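Long-range contacts in CELL WALL surface anchor family protein (Streptococcus pneumoniae, PDB 2WW8), which serves as the adhesin of the pneumococcal pilus, probably recognising host-cell components through an integrin-like, metal-binding head domain: residues T214-K219 with Y582-V587; Q379-H384 with G531-T536; P224-I229 with Q373-S378; S257-I262 with E333-V338. All blocks are in the same frame, centred on the assembly; numbering follows the deposited sequence. Where two conformers were deposited one is given.

Overall arrangement
Contacts 2, 3 and 4 lie in a von Willebrand factor A-like domain, and contact 1 closes a long chain loop that contains all three. Contacts 2 and 3 have centres about 10 Å apart and share the parallel sheet, where strands 225-232 and 379-386 are neighbours. Contact 1, its centre about 14 Å from that of contact 2, packs Tyr582 and Ile586 on the latter's strands. Contact 4, about 16 Å from contact 3 between centres, joins two helices and meets that sheet through Ile259. Two metals lie nearest contact 2: a calcium ion about 4 Å from the Tyr532 side chain, and a magnesium ion about 10 Å from that of His384.

Contact 1: T214-K219 with Y582-V587; sequences TVYEQK and YFHTIV
Tyr216 and Phe583 make the tight part of this contact. The CE2 corner of Phe583 stands over the centre of the Tyr216 ring, 3.6 Å from Tyr216 CD1, in a T-shaped stack whose planes are 63° apart. Phe583 gets there with CG anti to its backbone N (chi1 -174°), which sends the ring off the end of its helix toward the strand. Its own face is backed by CG2 of Val587, and the same methyl touches Tyr216 CD1 obliquely at 3.9 Å. The third aromatic, His584, completes the cluster: Tyr216 turns its edge to the imidazole face, offset, with planes 84° apart and Tyr216 CE1 4.1 Å from His584 NE2. That nitrogen is hydrogen-bonded to Glu589, which restrains the imidazole. Here the chain both enters and leaves the von Willebrand factor A-like domain: strand 203-218 leads in, while helix 575-583 runs out through a short turn into strand 587-591, antiparallel to 203-218. The regular backbone bonds of that pair join Val215 to Lys590 and Glu217 to Thr588; within the contact, Glu217 O receives the CA-H of Val587 at 3.1 Å. Toward Lys219 the packing is looser. Its bent chain lays CE against the backbone, 3.5 Å from Val587 C, and NZ stays 3.7 Å from Thr585 O. Water 1 bridges the gap, donating to Ile586 O at 2.6 Å and accepting only a weak bond from Lys219 N. The Glu217 side chain points away from 582-587 and makes a salt bridge to Lys221.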
# COMPACT_ATOMS: atom_id res chain seq x y z
N THR A 214 -2.85 -10.80 -16.33
CA THR A 214 -3.14 -11.84 -17.29
C THR A 214 -3.89 -11.23 -18.49
O THR A 214 -4.94 -10.61 -18.33
CB THR A 214 -3.97 -13.01 -16.60
OG1 THR A 214 -3.20 -13.53 -15.50
CG2 THR A 214 -4.20 -14.14 -17.62
N VAL A 215 -3.37 -11.46 -19.71
CA VAL A 215 -3.92 -10.94 -20.98
C VAL A 215 -4.49 -12.11 -21.77
O VAL A 215 -3.80 -13.13 -21.95
CB VAL A 215 -2.84 -10.25 -21.83
CG1 VAL A 215 -3.51 -9.51 -23.00
CG2 VAL A 215 -2.05 -9.28 -20.97
N TYR A 216 -5.76 -12.02 -22.19
CA TYR A 216 -6.33 -13.05 -23.03
C TYR A 216 -6.33 -12.51 -24.46
O TYR A 216 -6.72 -11.37 -24.68
CB TYR A 216 -7.76 -13.34 -22.54
CG TYR A 216 -7.77 -13.82 -21.10
CD1 TYR A 216 -7.40 -15.12 -20.79
CD2 TYR A 216 -8.16 -12.96 -20.07
CE1 TYR A 216 -7.37 -15.57 -19.49
CE2 TYR A 216 -8.16 -13.39 -18.76
CZ TYR A 216 -7.77 -14.70 -18.49
OH TYR A 216 -7.75 -15.13 -17.19
N GLU A 217 -5.93 -13.30 -25.45
CA GLU A 217 -5.92 -12.75 -26.80
C GLU A 217 -6.72 -13.71 -27.67
O GLU A 217 -6.60 -14.93 -27.55
CB GLU A 217 -4.48 -12.53 -27.32
CG GLU A 217 -3.59 -11.72 -26.36
CD GLU A 217 -2.11 -11.58 -26.78
OE1 GLU A 217 -1.84 -11.49 -28.00
OE2 GLU A 217 -1.21 -11.54 -25.89
N GLN A 218 -7.56 -13.16 -28.54
CA GLN A 218 -8.35 -14.01 -29.39
C GLN A 218 -7.46 -14.52 -30.50
O GLN A 218 -6.40 -14.00 -30.79
CB GLN A 218 -9.57 -13.36 -30.03
CG GLN A 218 -10.59 -12.78 -29.08
CD GLN A 218 -10.25 -11.35 -28.66
OE1 GLN A 218 -9.25 -10.73 -29.12
NE2 GLN A 218 -11.06 -10.82 -27.77
N LYS A 219 -7.92 -15.58 -31.13
CA LYS A 219 -7.15 -16.10 -32.26
C LYS A 219 -6.94 -15.03 -33.36
O LYS A 219 -5.93 -15.06 -34.08
CB LYS A 219 -7.68 -17.49 -32.63
CG LYS A 219 -8.02 -18.26 -31.30
CD LYS A 219 -6.91 -19.07 -30.59
CE LYS A 219 -7.29 -19.38 -29.14
NZ LYS A 219 -6.93 -20.70 -28.50
N TYR A 582 -13.48 -23.73 -21.58
CA TYR A 582 -14.13 -23.37 -22.86
C TYR A 582 -13.67 -21.95 -23.26
O TYR A 582 -13.39 -21.69 -24.46
CB TYR A 582 -15.67 -23.47 -22.76
CG TYR A 582 -16.23 -24.87 -22.85
CD1 TYR A 582 -15.77 -25.75 -23.81
CD2 TYR A 582 -17.26 -25.30 -22.00
CE1 TYR A 582 -16.24 -27.02 -23.92
CE2 TYR A 582 -17.78 -26.58 -22.15
CZ TYR A 582 -17.27 -27.42 -23.08
OH TYR A 582 -17.76 -28.68 -23.23
N PHE A 583 -13.52 -21.06 -22.28
CA PHE A 583 -12.96 -19.75 -22.55
C PHE A 583 -11.61 -19.88 -23.31
O PHE A 583 -11.33 -19.17 -24.28
CB PHE A 583 -12.87 -18.95 -21.25
CG PHE A 583 -12.43 -17.49 -21.42
CD1 PHE A 583 -13.07 -16.68 -22.36
CD2 PHE A 583 -11.40 -16.94 -20.69
CE1 PHE A 583 -12.70 -15.34 -22.54
CE2 PHE A 583 -10.98 -15.60 -20.90
CZ PHE A 583 -11.66 -14.80 -21.81
N HIS A 584 -10.75 -20.78 -22.81
CA HIS A 584 -9.45 -21.00 -23.38
C HIS A 584 -9.53 -21.72 -24.74
O HIS A 584 -8.51 -21.91 -25.37
CB HIS A 584 -8.49 -21.73 -22.40
CG HIS A 584 -7.97 -20.86 -21.30
ND1 HIS A 584 -8.72 -20.52 -20.20
CD2 HIS A 584 -6.76 -20.28 -21.12
CE1 HIS A 584 -8.01 -19.76 -19.39
NE2 HIS A 584 -6.82 -19.59 -19.93
N THR A 585 -10.70 -22.10 -25.26
CA THR A 585 -10.61 -22.62 -26.62
C THR A 585 -10.70 -21.44 -27.59
O THR A 585 -10.50 -21.62 -28.78
CB THR A 585 -11.72 -23.65 -26.95
OG1 THR A 585 -12.99 -22.97 -26.96
CG2 THR A 585 -11.73 -24.83 -25.96
N ILE A 586 -11.05 -20.25 -27.12
CA ILE A 586 -11.20 -19.12 -28.03
C ILE A 586 -10.22 -18.00 -27.71
O ILE A 586 -10.09 -17.08 -28.52
CB ILE A 586 -12.66 -18.59 -28.11
CG1 ILE A 586 -13.16 -18.10 -26.76
CG2 ILE A 586 -13.52 -19.73 -28.67
CD1 ILE A 586 -14.63 -17.75 -26.79
N VAL A 587 -9.52 -18.09 -26.58
CA VAL A 587 -8.45 -17.12 -26.31
C VAL A 587 -7.17 -17.89 -25.97
O VAL A 587 -7.26 -19.02 -25.40
CB VAL A 587 -8.85 -16.10 -25.18
CG1 VAL A 587 -10.11 -15.31 -25.55
CG2 VAL A 587 -9.11 -16.81 -23.83
O HOH W 1 -10.99 -16.82 -30.93

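Contact 2: Q379-H384 with G531-T536; sequences QKVIFH and GYDVFT
Phe383 and Phe535 run alongside each other off neighbouring strands, Phe535 CD2 over one face of the Phe383 ring near its rim, 3.6 Å from Phe383 CE1. The planes are 27° apart, but the offset is too large for a true stack. At the edge of the Phe535 ring sits a methyl of Val381, CG1, 3.8 Å from Phe535 CE2. Water 2 lies in the plane of the His384 imidazole, 2.8 Å from His384 ND1, and also reaches Thr536 OG1; His384 NE2 is hydrogen-bonded to Tyr275 OH and Thr536 OG1 to Ser560 OG. Gln379 extends its chain until NE2 gives a hydrogen bond of 2.8 Å to Asp533 OD2, coming from 44° out of the carboxylate plane, while Asp533 OD2 lies close to the amide plane of Gln379. Between the strands, parallel pairing is regular: Phe535 N to Ile382 O is a nearly straight 2.8 Å bond. These are two inner strands of a von Willebrand factor A-like parallel sheet. Helix 575-583 covers the Phe383 side, where Tyr582 stacks on Phe535. On the reverse face Ile382 and Tyr532 pack against helix 359-373, and Tyr532 OH bonds Asp367, a calcium ligand; strand 225-232 flanks 379-386.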
# COMPACT_ATOMS: atom_id res chain seq x y z
N GLN A 379 -16.54 -11.81 -32.48
CA GLN A 379 -16.80 -13.22 -32.32
C GLN A 379 -17.97 -13.33 -31.33
O GLN A 379 -17.86 -12.81 -30.22
CB GLN A 379 -15.60 -13.87 -31.67
CG GLN A 379 -15.74 -15.42 -31.66
CD GLN A 379 -14.38 -16.14 -31.43
OE1 GLN A 379 -13.32 -15.50 -31.27
NE2 GLN A 379 -14.42 -17.50 -31.37
N LYS A 380 -19.05 -13.99 -31.72
CA LYS A 380 -20.29 -13.96 -30.89
C LYS A 380 -20.38 -15.27 -30.13
O LYS A 380 -20.24 -16.34 -30.72
CB LYS A 380 -21.54 -13.74 -31.76
CG LYS A 380 -21.49 -12.32 -32.38
CD LYS A 380 -21.84 -12.27 -33.84
CE LYS A 380 -21.73 -10.91 -34.49
NZ LYS A 380 -20.49 -10.55 -35.26
N VAL A 381 -20.53 -15.20 -28.80
CA VAL A 381 -20.40 -16.36 -27.93
C VAL A 381 -21.59 -16.42 -26.97
O VAL A 381 -22.02 -15.39 -26.48
CB VAL A 381 -19.06 -16.27 -27.13
CG1 VAL A 381 -18.78 -17.55 -26.23
CG2 VAL A 381 -17.86 -16.03 -28.12
N ILE A 382 -22.09 -17.63 -26.71
CA ILE A 382 -22.99 -17.89 -25.58
C ILE A 382 -22.32 -18.92 -24.67
O ILE A 382 -21.83 -19.97 -25.18
CB ILE A 382 -24.35 -18.44 -26.12
CG1 ILE A 382 -24.98 -17.39 -27.08
CG2 ILE A 382 -25.28 -18.96 -25.02
CD1 ILE A 382 -26.06 -18.03 -27.98
N PHE A 383 -22.26 -18.56 -23.39
CA PHE A 383 -21.98 -19.52 -22.30
C PHE A 383 -23.33 -19.83 -21.58
O PHE A 383 -23.96 -18.95 -21.02
CB PHE A 383 -20.97 -18.92 -21.30
CG PHE A 383 -19.57 -18.85 -21.81
CD1 PHE A 383 -18.71 -19.93 -21.66
CD2 PHE A 383 -19.09 -17.67 -22.41
CE1 PHE A 383 -17.39 -19.84 -22.13
CE2 PHE A 383 -17.79 -17.58 -22.86
CZ PHE A 383 -16.93 -18.65 -22.72
N HIS A 384 -23.76 -21.07 -21.60
CA HIS A 384 -25.02 -21.42 -21.00
C HIS A 384 -24.73 -22.38 -19.83
O HIS A 384 -24.15 -23.49 -20.01
CB HIS A 384 -25.78 -22.19 -22.04
CG HIS A 384 -27.16 -22.59 -21.60
ND1 HIS A 384 -27.99 -23.34 -22.39
CD2 HIS A 384 -27.88 -22.27 -20.50
CE1 HIS A 384 -29.15 -23.53 -21.77
NE2 HIS A 384 -29.10 -22.90 -20.61
N GLY A 531 -23.47 -19.19 -36.53
CA GLY A 531 -22.00 -19.21 -36.52
C GLY A 531 -21.51 -18.82 -35.12
O GLY A 531 -20.33 -18.56 -34.96
N TYR A 532 -22.39 -18.74 -34.14
CA TYR A 532 -22.02 -18.47 -32.75
C TYR A 532 -21.16 -19.59 -32.18
O TYR A 532 -21.33 -20.75 -32.57
CB TYR A 532 -23.21 -18.29 -31.85
CG TYR A 532 -24.27 -17.28 -32.19
CD1 TYR A 532 -23.98 -16.11 -32.89
CD2 TYR A 532 -25.61 -17.54 -31.83
CE1 TYR A 532 -25.01 -15.17 -33.21
CE2 TYR A 532 -26.60 -16.66 -32.13
CZ TYR A 532 -26.30 -15.46 -32.78
OH TYR A 532 -27.30 -14.55 -33.08
N ASP A 533 -20.23 -19.25 -31.29
CA ASP A 533 -19.71 -20.27 -30.37
C ASP A 533 -20.73 -20.41 -29.22
O ASP A 533 -21.03 -19.49 -28.47
CB ASP A 533 -18.33 -19.90 -29.80
CG ASP A 533 -17.28 -19.79 -30.88
OD1 ASP A 533 -16.76 -20.85 -31.27
OD2 ASP A 533 -16.99 -18.65 -31.36
N VAL A 534 -21.21 -21.62 -28.99
CA VAL A 534 -22.20 -21.86 -27.91
C VAL A 534 -21.62 -23.00 -27.08
O VAL A 534 -21.48 -24.13 -27.61
CB VAL A 534 -23.56 -22.30 -28.49
CG1 VAL A 534 -24.57 -22.44 -27.35
CG2 VAL A 534 -24.06 -21.25 -29.52
N PHE A 535 -21.35 -22.68 -25.82
CA PHE A 535 -20.79 -23.60 -24.80
C PHE A 535 -21.85 -23.85 -23.71
O PHE A 535 -22.51 -22.91 -23.28
CB PHE A 535 -19.62 -22.89 -24.11
CG PHE A 535 -18.50 -22.56 -25.04
CD1 PHE A 535 -17.73 -23.58 -25.61
CD2 PHE A 535 -18.21 -21.23 -25.35
CE1 PHE A 535 -16.65 -23.30 -26.48
CE2 PHE A 535 -17.10 -20.94 -26.24
CZ PHE A 535 -16.35 -21.98 -26.83
N THR A 536 -22.04 -25.09 -23.30
CA THR A 536 -23.03 -25.47 -22.31
C THR A 536 -22.28 -26.22 -21.20
O THR A 536 -21.57 -27.23 -21.41
CB THR A 536 -24.11 -26.38 -22.95
OG1 THR A 536 -24.63 -25.68 -24.10
CG2 THR A 536 -25.30 -26.62 -21.97
O HOH W 2 -26.72 -24.13 -24.75

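Contact 3: P224-I229 with Q373-S378; sequences PLDVVI and QARQNS
The carboxylate of Asp226 is met by the backbone N and guanidinium of Arg375 and by Ser378, all in the 373-378 loop. Arg375 N donates to Asp226 OD2 at 2.7 Å, nearly in line with the C-O bond, and NH2 of the same arginine forms a salt bridge of 2.8 Å to Asp226 OD1 from 51° above the carboxylate plane. Arg375 NE adds only weak bonds to the two oxygens. Ser378 OG also stands 2.8 Å from Asp226 OD2, although its single proton could instead serve Arg375 O, 3.1 Å away. The arginine can curl back to the acid whose oxygen its own N-H grips because its chain bends at chi3 (-79°). Pro224 lies over one face of the guanidinium, CG 3.6 Å from Arg375 NH1, and so confines it from above. Nearby, Pro224 O takes a CA-H contact from Ser378. In the second shell Arg269 makes another salt bridge to Asp226 OD1, so the buried carboxylate is probably held ionised between two arginines, and Glu267 O takes a bond from Arg375 NH1. Lys380 NZ, bonded to Arg375 O and Ser378 O, pins the turn from the other end. The loop thus links helix 359-373 to strand 379-386 in the von Willebrand factor A-like domain and ties both to the start of strand 225-232, which runs between 379-386 and 269-275 in the parallel sheet.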
# COMPACT_ATOMS: atom_id res chain seq x y z
N PRO A 224 -12.93 -8.57 -31.41
CA PRO A 224 -13.25 -8.66 -30.00
C PRO A 224 -14.44 -9.62 -29.84
O PRO A 224 -15.00 -10.09 -30.84
CB PRO A 224 -13.57 -7.22 -29.63
CG PRO A 224 -14.32 -6.77 -30.83
CD PRO A 224 -13.50 -7.34 -31.99
N LEU A 225 -14.77 -9.90 -28.58
CA LEU A 225 -15.89 -10.80 -28.24
C LEU A 225 -17.14 -10.05 -27.81
O LEU A 225 -17.05 -9.09 -27.07
CB LEU A 225 -15.51 -11.66 -27.03
CG LEU A 225 -14.20 -12.46 -27.18
CD1 LEU A 225 -13.94 -13.16 -25.83
CD2 LEU A 225 -14.30 -13.50 -28.31
N ASP A 226 -18.29 -10.54 -28.27
CA ASP A 226 -19.62 -10.15 -27.82
C ASP A 226 -20.25 -11.42 -27.22
O ASP A 226 -20.54 -12.38 -27.94
CB ASP A 226 -20.52 -9.62 -28.98
CG ASP A 226 -20.25 -8.13 -29.32
OD1 ASP A 226 -19.81 -7.34 -28.46
OD2 ASP A 226 -20.42 -7.76 -30.50
N VAL A 227 -20.47 -11.42 -25.92
CA VAL A 227 -20.77 -12.63 -25.18
C VAL A 227 -22.10 -12.50 -24.42
O VAL A 227 -22.32 -11.53 -23.71
CB VAL A 227 -19.65 -12.95 -24.15
CG1 VAL A 227 -19.96 -14.26 -23.49
CG2 VAL A 227 -18.23 -12.96 -24.83
N VAL A 228 -22.99 -13.49 -24.57
CA VAL A 228 -24.15 -13.55 -23.68
C VAL A 228 -23.96 -14.76 -22.72
O VAL A 228 -23.60 -15.87 -23.13
CB VAL A 228 -25.44 -13.80 -24.47
CG1 VAL A 228 -26.67 -13.94 -23.48
CG2 VAL A 228 -25.66 -12.62 -25.53
N ILE A 229 -24.19 -14.53 -21.44
CA ILE A 229 -24.20 -15.67 -20.47
C ILE A 229 -25.63 -16.01 -20.12
O ILE A 229 -26.38 -15.11 -19.74
CB ILE A 229 -23.44 -15.30 -19.21
CG1 ILE A 229 -22.00 -15.08 -19.61
CG2 ILE A 229 -23.62 -16.38 -18.10
CD1 ILE A 229 -21.12 -14.58 -18.49
N GLN A 373 -27.77 -6.47 -31.00
CA GLN A 373 -26.75 -5.60 -30.38
C GLN A 373 -25.28 -5.94 -30.70
O GLN A 373 -24.44 -5.08 -30.48
CB GLN A 373 -26.91 -5.59 -28.87
CG GLN A 373 -28.37 -5.26 -28.40
CD GLN A 373 -28.41 -5.39 -26.87
OE1 GLN A 373 -27.48 -4.94 -26.19
NE2 GLN A 373 -29.44 -5.96 -26.32
N ALA A 374 -24.97 -7.12 -31.21
CA ALA A 374 -23.57 -7.48 -31.44
C ALA A 374 -22.97 -6.61 -32.55
O ALA A 374 -23.66 -6.17 -33.49
CB ALA A 374 -23.45 -8.97 -31.81
N ARG A 375 -21.67 -6.38 -32.43
CA ARG A 375 -20.94 -5.76 -33.49
C ARG A 375 -20.82 -6.64 -34.73
O ARG A 375 -20.80 -7.86 -34.65
CB ARG A 375 -19.57 -5.27 -33.01
CG ARG A 375 -19.75 -4.25 -31.88
CD ARG A 375 -18.40 -4.10 -31.20
NE ARG A 375 -18.21 -5.25 -30.30
CZ ARG A 375 -17.30 -5.27 -29.34
NH1 ARG A 375 -16.44 -4.26 -29.27
NH2 ARG A 375 -17.18 -6.31 -28.54
N GLN A 376 -20.70 -6.00 -35.88
CA GLN A 376 -20.48 -6.73 -37.13
C GLN A 376 -19.20 -7.61 -37.12
O GLN A 376 -19.24 -8.80 -37.47
CB GLN A 376 -20.43 -5.75 -38.31
CG GLN A 376 -20.17 -6.51 -39.66
CD GLN A 376 -20.08 -5.61 -40.87
OE1 GLN A 376 -19.00 -5.49 -41.46
NE2 GLN A 376 -21.18 -4.96 -41.26
N ASN A 377 -18.10 -7.01 -36.73
CA ASN A 377 -16.82 -7.66 -36.62
C ASN A 377 -16.51 -8.01 -35.18
O ASN A 377 -15.81 -7.24 -34.48
CB ASN A 377 -15.72 -6.67 -37.01
CG ASN A 377 -15.91 -6.15 -38.43
OD1 ASN A 377 -15.94 -6.95 -39.36
ND2 ASN A 377 -16.12 -4.83 -38.58
N SER A 378 -17.07 -9.12 -34.73
CA SER A 378 -16.90 -9.62 -33.38
C SER A 378 -17.15 -11.12 -33.44
O SER A 378 -17.86 -11.61 -34.35
CB SER A 378 -17.84 -8.94 -32.37
OG SER A 378 -19.19 -9.35 -32.50

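Contact 4: S257-I262 with E333-V338; sequences SLIDKI and ELKNKV
Lys335 reaches across to Ile259 and Asp260 with nearly its whole chain. From CB, CG is set anti to the carbonyl carbon (chi1 -75°) and comes to rest 3.8 Å from Ile259 CG2, with the CD1 methyl of that isoleucine only slightly farther. CD continues past Ile259 CG2 and reaches 3.7 Å from Asp260 OD1. A bend at chi3 (76°) then carries CE to 3.3 Å from Asp260 OD1, and the tip closes a salt bridge, NZ to Asp260 OD1 at 2.7 Å. The ammonium uses the syn lone pair of that oxygen, the side facing OD2. Water 3 spans the same gap, donating to Asp260 OD2 at 2.5 Å and accepting a weaker bond from Lys335 NZ. The ion pair and its water lie on the solvent side. The segments 257-262 and 333-337 run antiparallel, their axes 159° apart and 10.7 Å at closest approach, a wide spacing filled by side chains; their parent helices, 247-263 and 328-337, belong to the helical shell around the parallel sheet of the von Willebrand factor A-like fold. On the inner side, Ile259 CD1 meets Leu334 CD2 at 3.2 Å, so short for two methyls that the detail is doubtful, and also touches CG2 of Val338 at 4.1 Å. Leu334 and Val338 go on to Leu272 of edge strand 269-275, while Ile259 rests on Ile229 of the adjoining strand 225-232. Behind the lysine, Arg256 of helix 247-263 donates through NE to Lys335 O.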
# COMPACT_ATOMS: atom_id res chain seq x y z
N SER A 257 -16.72 -14.56 -12.07
CA SER A 257 -15.29 -14.66 -12.40
C SER A 257 -15.08 -14.71 -13.91
O SER A 257 -14.15 -14.09 -14.40
CB SER A 257 -14.54 -15.81 -11.74
OG SER A 257 -13.22 -15.81 -12.27
N LEU A 258 -15.95 -15.41 -14.62
CA LEU A 258 -15.91 -15.44 -16.08
C LEU A 258 -16.14 -14.03 -16.68
O LEU A 258 -15.44 -13.61 -17.60
CB LEU A 258 -16.96 -16.44 -16.63
CG LEU A 258 -17.07 -16.50 -18.17
CD1 LEU A 258 -15.75 -16.98 -18.79
CD2 LEU A 258 -18.25 -17.34 -18.65
N ILE A 259 -17.10 -13.28 -16.15
CA ILE A 259 -17.29 -11.89 -16.54
C ILE A 259 -15.96 -11.13 -16.35
O ILE A 259 -15.54 -10.43 -17.28
CB ILE A 259 -18.42 -11.25 -15.73
CG1 ILE A 259 -19.74 -11.92 -16.16
CG2 ILE A 259 -18.45 -9.75 -15.94
CD1 ILE A 259 -20.90 -11.58 -15.23
N ASP A 260 -15.31 -11.26 -15.19
CA ASP A 260 -14.02 -10.58 -14.98
C ASP A 260 -13.00 -10.96 -16.05
O ASP A 260 -12.24 -10.10 -16.46
CB ASP A 260 -13.32 -10.86 -13.63
CG ASP A 260 -14.06 -10.30 -12.42
OD1 ASP A 260 -14.80 -9.31 -12.56
OD2 ASP A 260 -13.94 -10.85 -11.29
N LYS A 261 -12.91 -12.23 -16.44
CA LYS A 261 -11.92 -12.64 -17.43
C LYS A 261 -12.30 -12.08 -18.81
O LYS A 261 -11.44 -11.54 -19.50
CB LYS A 261 -11.88 -14.17 -17.55
CG LYS A 261 -11.23 -14.83 -16.34
CD LYS A 261 -11.30 -16.34 -16.54
CE LYS A 261 -11.56 -17.05 -15.20
NZ LYS A 261 -10.30 -16.91 -14.49
N ILE A 262 -13.58 -12.19 -19.20
CA ILE A 262 -14.00 -11.64 -20.50
C ILE A 262 -13.76 -10.13 -20.59
O ILE A 262 -13.26 -9.65 -21.62
CB ILE A 262 -15.47 -11.93 -20.76
CG1 ILE A 262 -15.65 -13.43 -21.06
CG2 ILE A 262 -16.00 -11.09 -21.95
CD1 ILE A 262 -17.12 -13.87 -20.79
N GLU A 333 -22.56 -3.40 -12.16
CA GLU A 333 -23.98 -3.51 -11.93
C GLU A 333 -24.44 -4.88 -12.41
O GLU A 333 -25.15 -5.57 -11.69
CB GLU A 333 -24.65 -2.35 -12.66
CG GLU A 333 -26.13 -2.28 -12.39
CD GLU A 333 -26.83 -1.17 -13.19
OE1 GLU A 333 -26.14 -0.30 -13.79
OE2 GLU A 333 -28.08 -1.25 -13.22
N LEU A 334 -23.96 -5.32 -13.57
CA LEU A 334 -24.29 -6.63 -14.11
C LEU A 334 -23.85 -7.76 -13.16
O LEU A 334 -24.61 -8.69 -12.86
CB LEU A 334 -23.75 -6.73 -15.54
CG LEU A 334 -23.82 -8.02 -16.36
CD1 LEU A 334 -23.41 -7.79 -17.85
CD2 LEU A 334 -22.92 -9.10 -15.75
N LYS A 335 -22.61 -7.71 -12.68
CA LYS A 335 -22.15 -8.75 -11.76
C LYS A 335 -22.98 -8.72 -10.47
O LYS A 335 -23.19 -9.77 -9.92
CB LYS A 335 -20.67 -8.53 -11.36
CG LYS A 335 -19.65 -8.91 -12.47
CD LYS A 335 -18.31 -8.41 -12.07
CE LYS A 335 -17.70 -9.22 -11.03
NZ LYS A 335 -16.44 -8.52 -10.63
N ASN A 336 -23.43 -7.58 -9.95
CA ASN A 336 -24.35 -7.55 -8.79
C ASN A 336 -25.75 -8.11 -9.06
O ASN A 336 -26.53 -8.32 -8.11
CB ASN A 336 -24.55 -6.13 -8.26
CG ASN A 336 -23.32 -5.61 -7.50
OD1 ASN A 336 -22.56 -6.39 -6.94
ND2 ASN A 336 -23.11 -4.29 -7.50
N LYS A 337 -26.09 -8.29 -10.33
CA LYS A 337 -27.39 -8.88 -10.69
C LYS A 337 -27.32 -10.37 -10.81
O LYS A 337 -28.38 -11.04 -10.84
CB LYS A 337 -27.90 -8.30 -12.02
CG LYS A 337 -28.44 -6.92 -11.59
CD LYS A 337 -28.92 -6.12 -12.74
CE LYS A 337 -30.42 -6.29 -12.81
NZ LYS A 337 -30.89 -5.62 -14.09
N VAL A 338 -26.10 -10.90 -10.93
CA VAL A 338 -25.90 -12.36 -10.95
C VAL A 338 -26.49 -12.95 -9.63
O VAL A 338 -26.04 -12.55 -8.59
CB VAL A 338 -24.43 -12.74 -11.10
CG1 VAL A 338 -24.32 -14.26 -11.08
CG2 VAL A 338 -23.84 -12.20 -12.43
O HOH W 3 -13.51 -9.14 -9.49